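Local coordinates for tRNA (guanine-N(1)-)-methyltransferase (Corynebacterium diphtheriae, PDB 7KFF), which catalyses the S-adenosylmethionine-dependent methylation of guanine-37 at its N1 position in tRNA, as a member of the knotted SPOUT methyltransferases, at residues P73-L86 with V163-V176. Sequence-based numbering, arbitrary orientation.
Sequences PGMVMKPTVWGPAL and VFACGRYEGIDQRV. With SAH (S-adenosyl-L-homocysteine), chain C.
Trp82 and Ile172 meet at the tight end of this contact, where helix 79-90 leans on the loop leaving strand 161-165. Ile172 lays CD1 over one face of the indole, 4.1 Å from the centroid of the six-membered ring of Trp82, a CH-pi contact set toward the rim. The far end of the same ring rests on Ala165, with Trp82 CZ3 3.5 Å from Ala165 CB, while the carbonyl oxygen of Cys166 lies at its edge. Val176 divides its two methyls along helix 79-90: CG1, anti to its own backbone N (chi1 170°), reaches Leu86 CD1 at 3.5 Å, and CG2 packs on Pro79. Met77, a selenomethionine, packs its selenium against Arg168 N at 3.6 Å, a contact without a hydrogen bond.

Backbone bonds continue the join. Met77 N donates almost straight to Gly171 O (2.9 Å), and Met77 O receives Asp173 N, forming a single beta bridge between Met77 and Ile172. Asp173 caps helix 174-180 through Arg175 N, and its carboxylate is gripped side-on by NE and NH2 of Arg175; Thr240 of the second subunit also donates to it.

Toward exposed Pro73 the contact is more open, though His224 of the second subunit partly covers it. Glu170 N bonds to Met75 O (2.8 Å), and CB of Tyr169 with CB and CG of Glu170 close round that oxygen, while the Met75 side chain leads away. Glu170 OE1 bonds to His224 NE2 of the second subunit; OE2 accepts a weak 3.4 Å bond from the SAH amino N. With Gly167, Tyr169 and Gly171 also lining the ligand pocket, the arrangement belongs to the dimeric SPOUT fold, whose cofactor sits among knotted loops beside the subunit interface.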
loop_
_atom_site.group_PDB
_atom_site.type_symbol
_atom_site.label_atom_id
_atom_site.label_comp_id
_atom_site.label_asym_id
_atom_site.label_seq_id
_atom_site.Cartn_x
_atom_site.Cartn_y
_atom_site.Cartn_z
ATOM N N PRO A 73 19.339 -15.444 10.181
ATOM C CA PRO A 73 18.052 -16.130 10.178
ATOM C C PRO A 73 17.268 -15.802 8.918
ATOM O O PRO A 73 17.641 -14.959 8.095
ATOM C CB PRO A 73 17.354 -15.550 11.410
ATOM C CG PRO A 73 17.850 -14.132 11.446
ATOM C CD PRO A 73 19.277 -14.161 10.903
ATOM N N GLY A 74 16.165 -16.493 8.781
ATOM C CA GLY A 74 15.286 -16.249 7.674
ATOM C C GLY A 74 15.590 -17.153 6.508
ATOM O O GLY A 74 16.503 -17.986 6.520
HETATM N N MSE A 75 14.807 -16.960 5.470
HETATM C CA MSE A 75 14.935 -17.731 4.243
HETATM C C MSE A 75 14.879 -16.786 3.071
HETATM O O MSE A 75 14.233 -15.748 3.151
HETATM C CB MSE A 75 13.795 -18.748 4.169
HETATM C CG MSE A 75 13.820 -19.744 5.325
HETATM SE SE MSE A 75 15.421 -20.860 5.424
HETATM C CE MSE A 75 14.804 -22.284 4.178
ATOM N N VAL A 76 15.544 -17.163 1.993
ATOM C CA VAL A 76 15.615 -16.394 0.758
ATOM C C VAL A 76 15.068 -17.261 -0.359
ATOM O O VAL A 76 15.366 -18.453 -0.426
ATOM C CB VAL A 76 17.080 -16.006 0.464
ATOM C CG1 VAL A 76 17.214 -15.301 -0.858
ATOM C CG2 VAL A 76 17.634 -15.157 1.596
HETATM N N MSE A 77 14.271 -16.673 -1.237
HETATM C CA MSE A 77 13.729 -17.467 -2.326
HETATM C C MSE A 77 14.743 -17.788 -3.415
HETATM O O MSE A 77 15.605 -16.963 -3.744
HETATM C CB MSE A 77 12.522 -16.809 -2.953
HETATM C CG MSE A 77 11.384 -16.516 -1.977
HETATM SE SE MSE A 77 9.780 -15.739 -2.653
HETATM C CE MSE A 77 8.467 -17.104 -2.318
ATOM N N LYS A 78 14.593 -18.998 -3.980
ATOM C CA LYS A 78 15.657 -19.648 -4.734
ATOM C C LYS A 78 15.716 -19.175 -6.180
ATOM O O LYS A 78 14.688 -19.181 -6.870
ATOM C CB LYS A 78 15.383 -21.160 -4.773
ATOM C CG LYS A 78 15.578 -21.902 -3.472
ATOM C CD LYS A 78 15.237 -23.394 -3.656
ATOM C CE LYS A 78 15.912 -24.288 -2.649
ATOM N NZ LYS A 78 15.473 -25.716 -2.776
ATOM N N PRO A 79 16.902 -18.830 -6.689
ATOM C CA PRO A 79 17.017 -18.503 -8.121
ATOM C C PRO A 79 16.672 -19.647 -9.042
ATOM O O PRO A 79 16.152 -19.404 -10.137
ATOM C CB PRO A 79 18.486 -18.082 -8.299
ATOM C CG PRO A 79 19.044 -17.949 -6.995
ATOM C CD PRO A 79 18.164 -18.617 -5.968
ATOM N N THR A 80 16.962 -20.891 -8.653
ATOM C CA THR A 80 16.708 -22.022 -9.542
ATOM C C THR A 80 15.218 -22.304 -9.734
ATOM O O THR A 80 14.852 -23.068 -10.638
ATOM C CB THR A 80 17.417 -23.281 -9.042
ATOM O OG1 THR A 80 16.979 -23.542 -7.701
ATOM C CG2 THR A 80 18.954 -23.113 -9.082
ATOM N N VAL A 81 14.361 -21.693 -8.922
ATOM C CA VAL A 81 12.909 -21.718 -9.113
ATOM C C VAL A 81 12.424 -20.449 -9.803
ATOM O O VAL A 81 11.696 -20.513 -10.796
ATOM C CB VAL A 81 12.210 -21.947 -7.757
ATOM C CG1 VAL A 81 10.692 -21.966 -7.937
ATOM C CG2 VAL A 81 12.702 -23.247 -7.121
ATOM N N TRP A 82 12.876 -19.285 -9.320
ATOM C CA TRP A 82 12.421 -18.015 -9.874
ATOM C C TRP A 82 12.842 -17.797 -11.326
ATOM O O TRP A 82 12.081 -17.215 -12.107
ATOM C CB TRP A 82 12.910 -16.847 -9.017
ATOM C CG TRP A 82 11.937 -16.511 -7.969
ATOM C CD1 TRP A 82 12.036 -16.750 -6.619
ATOM C CD2 TRP A 82 10.676 -15.871 -8.174
ATOM N NE1 TRP A 82 10.908 -16.279 -5.977
ATOM C CE2 TRP A 82 10.052 -15.752 -6.911
ATOM C CE3 TRP A 82 10.012 -15.393 -9.303
ATOM C CZ2 TRP A 82 8.797 -15.186 -6.761
ATOM C CZ3 TRP A 82 8.770 -14.825 -9.144
ATOM C CH2 TRP A 82 8.167 -14.750 -7.884
ATOM N N GLY A 83 14.064 -18.151 -11.690
ATOM C CA GLY A 83 14.542 -17.894 -13.028
ATOM C C GLY A 83 13.687 -18.571 -14.085
ATOM O O GLY A 83 13.169 -17.930 -15.010
ATOM N N PRO A 84 13.501 -19.889 -13.963
ATOM C CA PRO A 84 12.612 -20.582 -14.919
ATOM C C PRO A 84 11.192 -20.038 -14.926
ATOM O O PRO A 84 10.581 -19.943 -15.994
ATOM C CB PRO A 84 12.699 -22.046 -14.472
ATOM C CG PRO A 84 14.094 -22.133 -13.858
ATOM C CD PRO A 84 14.263 -20.841 -13.131
ATOM N N ALA A 85 10.644 -19.680 -13.757
ATOM C CA ALA A 85 9.296 -19.130 -13.696
ATOM C C ALA A 85 9.209 -17.839 -14.492
ATOM O O ALA A 85 8.286 -17.638 -15.291
ATOM C CB ALA A 85 8.912 -18.896 -12.235
ATOM N N LEU A 86 10.168 -16.940 -14.288
ATOM C CA LEU A 86 10.136 -15.679 -15.009
ATOM C C LEU A 86 10.374 -15.875 -16.499
ATOM O O LEU A 86 9.797 -15.150 -17.319
ATOM C CB LEU A 86 11.182 -14.731 -14.420
ATOM C CG LEU A 86 10.798 -14.167 -13.049
ATOM C CD1 LEU A 86 12.032 -13.583 -12.375
ATOM C CD2 LEU A 86 9.724 -13.126 -13.213
ATOM N N VAL A 163 4.392 -8.150 -15.397
ATOM C CA VAL A 163 4.616 -9.341 -14.587
ATOM C C VAL A 163 5.039 -8.876 -13.204
ATOM O O VAL A 163 5.825 -7.926 -13.075
ATOM C CB VAL A 163 5.672 -10.250 -15.249
ATOM C CG1 VAL A 163 5.934 -11.470 -14.394
ATOM C CG2 VAL A 163 5.210 -10.654 -16.658
ATOM N N PHE A 164 4.516 -9.534 -12.183
ATOM C CA PHE A 164 4.860 -9.273 -10.792
ATOM C C PHE A 164 5.516 -10.494 -10.163
ATOM O O PHE A 164 4.967 -11.592 -10.240
ATOM C CB PHE A 164 3.619 -8.939 -9.967
ATOM C CG PHE A 164 2.907 -7.688 -10.379
ATOM C CD1 PHE A 164 1.951 -7.733 -11.370
ATOM C CD2 PHE A 164 3.115 -6.498 -9.708
ATOM C CE1 PHE A 164 1.230 -6.597 -11.713
ATOM C CE2 PHE A 164 2.398 -5.364 -10.039
ATOM C CZ PHE A 164 1.449 -5.416 -11.045
ATOM N N ALA A 165 6.663 -10.297 -9.518
ATOM C CA ALA A 165 7.361 -11.344 -8.773
ATOM C C ALA A 165 7.161 -11.076 -7.288
ATOM O O ALA A 165 7.726 -10.123 -6.754
ATOM C CB ALA A 165 8.847 -11.365 -9.123
ATOM N N CYS A 166 6.354 -11.902 -6.621
ATOM C CA CYS A 166 5.980 -11.671 -5.229
ATOM C C CYS A 166 6.930 -12.342 -4.253
ATOM O O CYS A 166 7.002 -13.569 -4.193
ATOM C CB CYS A 166 4.570 -12.166 -4.934
ATOM S SG CYS A 166 3.302 -11.401 -5.942
ATOM N N GLY A 167 7.621 -11.537 -3.440
ATOM C CA GLY A 167 8.494 -12.083 -2.433
ATOM C C GLY A 167 7.777 -12.419 -1.136
ATOM O O GLY A 167 6.707 -11.883 -0.827
ATOM N N ARG A 168 8.397 -13.321 -0.391
ATOM C CA ARG A 168 8.047 -13.679 0.971
ATOM C C ARG A 168 9.373 -13.867 1.710
ATOM O O ARG A 168 10.443 -13.916 1.087
ATOM C CB ARG A 168 7.246 -14.991 0.977
ATOM C CG ARG A 168 5.827 -14.868 0.429
ATOM C CD ARG A 168 4.844 -14.530 1.510
ATOM N NE ARG A 168 3.604 -13.939 1.023
ATOM C CZ ARG A 168 2.574 -13.638 1.806
ATOM N NH1 ARG A 168 2.567 -13.979 3.084
ATOM N NH2 ARG A 168 1.533 -12.998 1.314
ATOM N N TYR A 169 9.296 -13.973 3.039
ATOM C CA TYR A 169 10.462 -14.285 3.862
ATOM C C TYR A 169 11.433 -13.106 3.769
ATOM O O TYR A 169 11.031 -11.960 3.976
ATOM C CB TYR A 169 11.035 -15.650 3.481
ATOM C CG TYR A 169 9.943 -16.687 3.299
ATOM C CD1 TYR A 169 8.900 -16.822 4.223
ATOM C CD2 TYR A 169 9.932 -17.498 2.176
ATOM C CE1 TYR A 169 7.894 -17.768 4.035
ATOM C CE2 TYR A 169 8.952 -18.455 1.992
ATOM C CZ TYR A 169 7.929 -18.576 2.916
ATOM O OH TYR A 169 6.940 -19.505 2.731
ATOM N N GLU A 170 12.715 -13.364 3.501
ATOM C CA GLU A 170 13.665 -12.260 3.369
ATOM C C GLU A 170 13.624 -11.621 1.991
ATOM O O GLU A 170 14.255 -10.581 1.768
ATOM C CB GLU A 170 15.082 -12.755 3.641
ATOM C CG GLU A 170 15.284 -13.275 5.055
ATOM C CD GLU A 170 14.902 -12.256 6.108
ATOM O OE1 GLU A 170 13.973 -12.536 6.899
ATOM O OE2 GLU A 170 15.537 -11.178 6.141
ATOM N N GLY A 171 12.886 -12.223 1.065
ATOM C CA GLY A 171 12.804 -11.734 -0.290
ATOM C C GLY A 171 13.389 -12.711 -1.282
ATOM O O GLY A 171 13.592 -13.893 -0.981
ATOM N N ILE A 172 13.692 -12.209 -2.460
ATOM C CA ILE A 172 14.153 -13.008 -3.584
ATOM C C ILE A 172 15.648 -12.789 -3.765
ATOM O O ILE A 172 16.135 -11.658 -3.695
ATOM C CB ILE A 172 13.377 -12.598 -4.854
ATOM C CG1 ILE A 172 11.863 -12.813 -4.671
ATOM C CG2 ILE A 172 13.911 -13.350 -6.060
ATOM C CD1 ILE A 172 11.044 -12.257 -5.804
ATOM N N ASP A 173 16.386 -13.870 -4.006
ATOM C CA ASP A 173 17.818 -13.759 -4.301
ATOM C C ASP A 173 18.032 -12.679 -5.356
ATOM O O ASP A 173 17.411 -12.696 -6.422
ATOM C CB ASP A 173 18.320 -15.109 -4.827
ATOM C CG ASP A 173 19.821 -15.155 -5.090
ATOM O OD1 ASP A 173 20.307 -14.445 -5.980
ATOM O OD2 ASP A 173 20.504 -15.960 -4.417
ATOM N N GLN A 174 18.934 -11.741 -5.062
ATOM C CA GLN A 174 19.065 -10.552 -5.903
ATOM C C GLN A 174 19.496 -10.888 -7.322
ATOM O O GLN A 174 19.219 -10.124 -8.255
ATOM C CB GLN A 174 20.031 -9.562 -5.257
ATOM C CG GLN A 174 20.016 -8.198 -5.903
ATOM C CD GLN A 174 18.714 -7.465 -5.678
ATOM O OE1 GLN A 174 18.061 -7.649 -4.652
ATOM N NE2 GLN A 174 18.334 -6.626 -6.637
ATOM N N ARG A 175 20.195 -12.004 -7.511
ATOM C CA ARG A 175 20.621 -12.356 -8.861
ATOM C C ARG A 175 19.439 -12.608 -9.788
ATOM O O ARG A 175 19.563 -12.431 -11.002
ATOM C CB ARG A 175 21.513 -13.581 -8.834
ATOM C CG ARG A 175 22.822 -13.293 -8.127
ATOM C CD ARG A 175 23.607 -14.589 -7.897
ATOM N NE ARG A 175 22.890 -15.460 -6.973
ATOM C CZ ARG A 175 23.265 -16.693 -6.665
ATOM N NH1 ARG A 175 24.362 -17.196 -7.213
ATOM N NH2 ARG A 175 22.562 -17.384 -5.785
ATOM N N VAL A 176 18.283 -13.000 -9.238
ATOM C CA VAL A 176 17.093 -13.176 -10.058
ATOM C C VAL A 176 16.740 -11.867 -10.731
ATOM O O VAL A 176 16.387 -11.835 -11.919
ATOM C CB VAL A 176 15.918 -13.671 -9.194
ATOM C CG1 VAL A 176 14.638 -13.626 -9.997
ATOM C CG2 VAL A 176 16.209 -15.065 -8.651
HETATM N N SAH C . 13.895 -8.278 5.628
HETATM C CA SAH C . 13.165 -7.548 4.612
HETATM C CB SAH C . 11.719 -7.980 4.717
HETATM C CG SAH C . 11.146 -8.640 3.477
HETATM S SD SAH C . 9.385 -8.552 3.738
HETATM C C SAH C . 13.223 -6.038 4.765
HETATM O O SAH C . 12.773 -5.484 5.766
HETATM O OXT SAH C . 13.700 -5.341 3.871
HETATM C "C5'" SAH C . 8.910 -9.839 2.592
HETATM C "C4'" SAH C . 8.406 -9.333 1.256
HETATM O "O4'" SAH C . 7.236 -8.533 1.416
HETATM C "C3'" SAH C . 9.364 -8.468 0.422
HETATM O "O3'" SAH C . 10.338 -9.231 -0.193
HETATM C "C2'" SAH C . 8.376 -7.794 -0.531
HETATM O "O2'" SAH C . 7.977 -8.670 -1.557
HETATM C "C1'" SAH C . 7.195 -7.560 0.386
HETATM N N9 SAH C . 7.224 -6.230 1.022
HETATM C C8 SAH C . 7.429 -5.943 2.354
HETATM N N7 SAH C . 7.301 -4.617 2.545
HETATM C C5 SAH C . 7.037 -4.048 1.336
HETATM C C6 SAH C . 6.821 -2.737 0.934
HETATM N N6 SAH C . 6.861 -1.678 1.768
HETATM N N1 SAH C . 6.563 -2.500 -0.397
HETATM C C2 SAH C . 6.504 -3.540 -1.293
HETATM N N3 SAH C . 6.702 -4.832 -0.909
HETATM C C4 SAH C . 6.966 -5.061 0.383
#